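Local coordinates for protein ArsR family transcriptional regulator (Staphylococcus aureus, PDB 6CDB) that probably acts as a zinc-responsive transcriptional repressor of the ArsR family, binding DNA as a dimer and responding to zinc held between its two subunits, at residues E18-L23 with L62-L68; L35-S41 with S77-L82. The protein carries 1 engineered substitution. All blocks are in the same frame, centred on the assembly; numbering follows the deposited sequence.

Interaction 1 is a largely buried contact made mainly by aliphatic side chains between helix 10-23 and the end of helix 53-65 with the turn that follows it, near the dimer interface. Interaction 2 lies about 16 Å away, centre to centre, on the opposite side of the chain's centre; it is only partly buried and combines paired backbone hydrogen bonds and a bridging water with side-chain packing. Its helical part, the end of helix 26-37, follows helix 10-23 in the chain, and its strand 77-82 belongs to the wing that starts just after residues 62-68. The two contacts also meet directly: Lys-64 CE approaches Tyr-80 CE2, and Leu-82 CD2 lies near Leu-68 O.

Interaction 1. Residues E18-L23 with L62-L68; sequences EIFKAL and LLKSLHL. Engineered in segment 62-68: Leu-66 (natural residue Val).
In the winged helix-turn-helix fold of ArsR repressors, Ile-19, Ala-22 and Leu-23 of helix 10-23 pack against Leu-66, Leu-68 and the last turn of helix 53-65, the probable DNA-recognition helix. Leu-66 is an engineered residue, valine in the natural protein. With CG anti to the carbonyl carbon (chi1 -65°) and CD1 extended beyond it (chi2 175°), the methyl reaches the small side chain of Ala-22. The resulting CD1 to Ala-22 CB separation of 3.4 Å is shorter than two methyl carbons normally approach, so the packing here is tight. The same methyl sits 3.7 Å from Glu-18 O, a carbonyl already engaged by Ala-22 N in the helix.

A Schellman motif ends helix 53-65 and turns the chain so that Leu-68 faces helix 10-23. Leu-68 N donates to Leu-63 O at 2.9 Å, and His-67, the C-prime residue with phi 60°, donates through N to Lys-64 O at 2.8 Å. From within this turn, His-67 O accepts a hydrogen bond from NE2 of His-97 of the second subunit. Because His-97 is a zinc ligand, the bond ties the end of helix 53-65 to the second shell of the metal site, consistent with a route between zinc and DNA binding.

Leu-68 reaches the groove between Ile-19 and Leu-23, one helical turn apart. Ile-19 holds CG2 anti to its own nitrogen, and that branch meets both leucine methyls, lying 3.9 Å from Leu-68 CD2. Leu-68 CD1 rests against both Ile-19 CG2 and Leu-23 CG, 4.1 Å from each. Toward helix 26-37, where Met-32 touches both Leu-23 and Leu-63, the contact finishes methyl to methyl, with Leu-23 CD2 4.4 Å from Leu-63 CD2.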
# COMPACT_ATOMS: atom_id res chain seq x y z
N GLU A 18 -8.09 4.29 -2.55
CA GLU A 18 -9.00 3.34 -1.91
C GLU A 18 -8.32 2.03 -1.57
O GLU A 18 -8.63 1.42 -0.53
CB GLU A 18 -10.22 3.08 -2.80
CG GLU A 18 -10.97 4.33 -3.22
CD GLU A 18 -11.46 5.11 -2.02
OE1 GLU A 18 -12.07 4.49 -1.11
OE2 GLU A 18 -11.24 6.34 -1.99
N ILE A 19 -7.39 1.59 -2.43
CA ILE A 19 -6.63 0.38 -2.15
C ILE A 19 -5.84 0.53 -0.86
O ILE A 19 -5.89 -0.33 0.02
CB ILE A 19 -5.72 0.03 -3.33
CG1 ILE A 19 -6.55 -0.51 -4.50
CG2 ILE A 19 -4.65 -0.99 -2.89
CD1 ILE A 19 -5.80 -0.58 -5.80
N PHE A 20 -5.08 1.62 -0.74
CA PHE A 20 -4.28 1.80 0.47
C PHE A 20 -5.15 2.04 1.70
O PHE A 20 -4.78 1.64 2.81
CB PHE A 20 -3.30 2.96 0.28
CG PHE A 20 -2.17 2.65 -0.67
CD1 PHE A 20 -1.36 1.55 -0.47
CD2 PHE A 20 -1.94 3.45 -1.78
CE1 PHE A 20 -0.31 1.25 -1.35
CE2 PHE A 20 -0.89 3.16 -2.67
CZ PHE A 20 -0.09 2.05 -2.45
N LYS A 21 -6.29 2.70 1.53
CA LYS A 21 -7.20 2.89 2.65
C LYS A 21 -7.71 1.55 3.16
O LYS A 21 -7.70 1.29 4.37
CB LYS A 21 -8.37 3.79 2.24
CG LYS A 21 -8.13 5.24 2.52
CD LYS A 21 -9.31 6.09 2.07
CE LYS A 21 -9.06 7.55 2.37
NZ LYS A 21 -10.10 8.40 1.74
N ALA A 22 -8.13 0.67 2.25
CA ALA A 22 -8.60 -0.65 2.67
C ALA A 22 -7.48 -1.47 3.29
O ALA A 22 -7.72 -2.23 4.24
CB ALA A 22 -9.20 -1.39 1.48
N LEU A 23 -6.26 -1.34 2.79
CA LEU A 23 -5.17 -2.10 3.39
C LEU A 23 -4.67 -1.49 4.69
O LEU A 23 -3.82 -2.09 5.34
CB LEU A 23 -4.01 -2.25 2.41
CG LEU A 23 -4.23 -3.10 1.16
CD1 LEU A 23 -3.09 -2.89 0.20
CD2 LEU A 23 -4.34 -4.59 1.55
N LEU A 62 -14.83 -7.00 1.15
CA LEU A 62 -14.27 -5.68 0.85
C LEU A 62 -13.03 -5.79 -0.03
O LEU A 62 -12.92 -5.08 -1.04
CB LEU A 62 -13.95 -4.92 2.14
CG LEU A 62 -13.12 -3.65 1.91
CD1 LEU A 62 -13.76 -2.68 0.89
CD2 LEU A 62 -12.87 -2.94 3.22
N LEU A 63 -12.10 -6.68 0.32
CA LEU A 63 -10.87 -6.82 -0.45
C LEU A 63 -11.16 -7.27 -1.88
O LEU A 63 -10.47 -6.86 -2.82
CB LEU A 63 -9.91 -7.79 0.25
CG LEU A 63 -9.39 -7.34 1.61
CD1 LEU A 63 -8.63 -8.47 2.32
CD2 LEU A 63 -8.51 -6.08 1.48
N LYS A 64 -12.18 -8.11 -2.06
CA LYS A 64 -12.53 -8.57 -3.40
C LYS A 64 -13.12 -7.43 -4.23
O LYS A 64 -12.79 -7.29 -5.42
CB LYS A 64 -13.51 -9.75 -3.32
CG LYS A 64 -13.75 -10.42 -4.67
CD LYS A 64 -15.02 -11.27 -4.68
CE LYS A 64 -14.83 -12.57 -3.94
NZ LYS A 64 -16.07 -13.42 -3.94
N SER A 65 -13.98 -6.60 -3.63
CA SER A 65 -14.56 -5.50 -4.39
C SER A 65 -13.50 -4.56 -4.94
O SER A 65 -13.73 -3.88 -5.95
CB SER A 65 -15.54 -4.72 -3.52
OG SER A 65 -14.84 -3.89 -2.61
N LEU A 66 -12.33 -4.49 -4.29
CA LEU A 66 -11.23 -3.66 -4.74
C LEU A 66 -10.21 -4.44 -5.56
O LEU A 66 -9.13 -3.92 -5.83
CB LEU A 66 -10.54 -2.99 -3.55
CG LEU A 66 -11.42 -1.99 -2.80
CD1 LEU A 66 -10.69 -1.51 -1.58
CD2 LEU A 66 -11.80 -0.83 -3.69
N HIS A 67 -10.54 -5.67 -5.96
CA HIS A 67 -9.67 -6.50 -6.79
C HIS A 67 -8.34 -6.76 -6.12
O HIS A 67 -7.31 -6.84 -6.79
CB HIS A 67 -9.47 -5.88 -8.18
CG HIS A 67 -10.74 -5.66 -8.92
ND1 HIS A 67 -11.48 -6.70 -9.45
CD2 HIS A 67 -11.43 -4.53 -9.19
CE1 HIS A 67 -12.57 -6.21 -10.03
NE2 HIS A 67 -12.56 -4.90 -9.88
N LEU A 68 -8.35 -6.90 -4.80
CA LEU A 68 -7.15 -7.25 -4.06
C LEU A 68 -7.05 -8.75 -3.75
O LEU A 68 -5.94 -9.26 -3.59
CB LEU A 68 -7.08 -6.44 -2.76
CG LEU A 68 -6.98 -4.93 -3.03
CD1 LEU A 68 -6.99 -4.15 -1.73
CD2 LEU A 68 -5.73 -4.61 -3.85

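Interaction 2. Residues L35-S41 with S77-L82; sequences LSVSEAS and SMIYSL
Ala-40 and Tyr-80 form an antiparallel hydrogen-bonded pair that joins the short strand 40-41 to strand 77-82 of the wing in this winged helix-turn-helix fold. Tyr-80 N donates to Ala-40 O at a short 2.6 Å, nearly straight at 169° though tilted from the carbonyl plane; Ala-40 N returns a bond of 3.1 Å to Tyr-80 O, this one in the carbonyl plane. At the end of helix 26-37 a water bridges to the strand, donating to Leu-35 O and accepting from Leu-82 N at 2.9 Å. Past the bonded pair, Ser-41 CA makes a CA-H...O contact of 3.2 Å with Met-78 O, while Ser-41 OG caps His-44 N at the start of helix 42-49.

Glu-39 spreads its aliphatic chain over Ile-79. With CG between the backbone N and the carbonyl carbon (chi1 70°) and the rest extended, it lays CG and the carboxylate carbon against Ile-79 CG2, CD at 3.5 Å. At the helix end, Leu-35 CD2 packs 3.4 Å from Tyr-80 O, a van der Waals contact, and near Tyr-80 CB. The two methyls of Leu-82 divide between neighbours: CD2 meets Leu-35 CB and CD1 rests 3.8 Å from Ser-36 CB.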
# COMPACT_ATOMS: atom_id res chain seq x y z
N LEU A 35 -2.57 -15.02 2.73
CA LEU A 35 -2.82 -15.37 1.33
C LEU A 35 -1.57 -15.23 0.48
O LEU A 35 -1.43 -15.93 -0.53
CB LEU A 35 -3.94 -14.49 0.77
CG LEU A 35 -5.30 -14.74 1.44
CD1 LEU A 35 -6.34 -13.75 0.96
CD2 LEU A 35 -5.74 -16.17 1.15
N SER A 36 -0.66 -14.34 0.87
CA SER A 36 0.61 -14.18 0.16
C SER A 36 1.49 -15.40 0.32
O SER A 36 2.27 -15.73 -0.58
CB SER A 36 1.34 -12.93 0.65
OG SER A 36 2.21 -13.22 1.72
N VAL A 37 1.39 -16.08 1.47
CA VAL A 37 2.09 -17.36 1.63
C VAL A 37 1.35 -18.48 0.89
O VAL A 37 1.95 -19.25 0.14
CB VAL A 37 2.27 -17.69 3.12
CG1 VAL A 37 2.87 -19.09 3.30
CG2 VAL A 37 3.14 -16.63 3.79
N SER A 38 0.03 -18.59 1.10
CA SER A 38 -0.70 -19.67 0.45
C SER A 38 -2.19 -19.33 0.35
O SER A 38 -2.77 -18.76 1.28
CB SER A 38 -0.54 -20.98 1.22
OG SER A 38 -1.59 -21.86 0.88
N GLU A 39 -2.80 -19.72 -0.77
CA GLU A 39 -4.24 -19.57 -0.92
C GLU A 39 -4.96 -20.40 0.14
O GLU A 39 -4.44 -21.40 0.63
CB GLU A 39 -4.68 -19.99 -2.31
CG GLU A 39 -4.57 -21.50 -2.53
CD GLU A 39 -5.01 -21.93 -3.91
OE1 GLU A 39 -5.22 -21.05 -4.78
OE2 GLU A 39 -5.15 -23.15 -4.13
N ALA A 40 -6.17 -19.97 0.50
CA ALA A 40 -6.85 -20.60 1.63
C ALA A 40 -8.34 -20.30 1.58
O ALA A 40 -8.79 -19.37 0.90
CB ALA A 40 -6.26 -20.14 2.96
N SER A 41 -9.09 -21.11 2.31
CA SER A 41 -10.52 -20.95 2.49
C SER A 41 -10.79 -20.00 3.66
O SER A 41 -9.90 -19.70 4.45
CB SER A 41 -11.19 -22.30 2.77
OG SER A 41 -10.73 -22.82 4.01
N SER A 77 -15.60 -25.65 -1.02
CA SER A 77 -15.31 -24.39 -0.36
C SER A 77 -14.79 -23.32 -1.33
O SER A 77 -14.37 -23.61 -2.46
CB SER A 77 -14.28 -24.60 0.77
OG SER A 77 -13.33 -25.58 0.41
N MET A 78 -14.85 -22.07 -0.86
CA MET A 78 -14.29 -20.93 -1.57
C MET A 78 -12.84 -20.74 -1.15
O MET A 78 -12.54 -20.50 0.03
CB MET A 78 -15.09 -19.65 -1.28
CG MET A 78 -16.38 -19.51 -2.08
SD MET A 78 -16.13 -19.77 -3.85
CE MET A 78 -17.82 -20.08 -4.37
N ILE A 79 -11.93 -20.83 -2.11
CA ILE A 79 -10.51 -20.64 -1.89
C ILE A 79 -10.15 -19.23 -2.36
O ILE A 79 -10.41 -18.87 -3.51
CB ILE A 79 -9.68 -21.70 -2.63
CG1 ILE A 79 -10.12 -23.10 -2.19
CG2 ILE A 79 -8.20 -21.49 -2.42
CD1 ILE A 79 -10.23 -23.26 -0.69
N TYR A 80 -9.55 -18.45 -1.46
CA TYR A 80 -9.15 -17.09 -1.77
C TYR A 80 -7.66 -17.02 -2.07
O TYR A 80 -6.88 -17.86 -1.63
CB TYR A 80 -9.50 -16.14 -0.63
CG TYR A 80 -10.97 -15.83 -0.59
CD1 TYR A 80 -11.87 -16.76 -0.08
CD2 TYR A 80 -11.48 -14.62 -1.07
CE1 TYR A 80 -13.22 -16.51 -0.06
CE2 TYR A 80 -12.85 -14.36 -1.05
CZ TYR A 80 -13.71 -15.32 -0.53
OH TYR A 80 -15.06 -15.11 -0.49
N SER A 81 -7.28 -16.00 -2.83
CA SER A 81 -5.88 -15.76 -3.14
C SER A 81 -5.70 -14.28 -3.41
O SER A 81 -6.66 -13.56 -3.67
CB SER A 81 -5.43 -16.59 -4.34
OG SER A 81 -6.29 -16.34 -5.45
N LEU A 82 -4.45 -13.81 -3.32
CA LEU A 82 -4.16 -12.47 -3.81
C LEU A 82 -4.53 -12.41 -5.29
O LEU A 82 -4.35 -13.37 -6.03
CB LEU A 82 -2.69 -12.13 -3.60
CG LEU A 82 -2.20 -12.09 -2.15
CD1 LEU A 82 -0.82 -11.44 -2.04
CD2 LEU A 82 -3.20 -11.40 -1.23
O HOH W 1 -2.49 -15.92 -3.01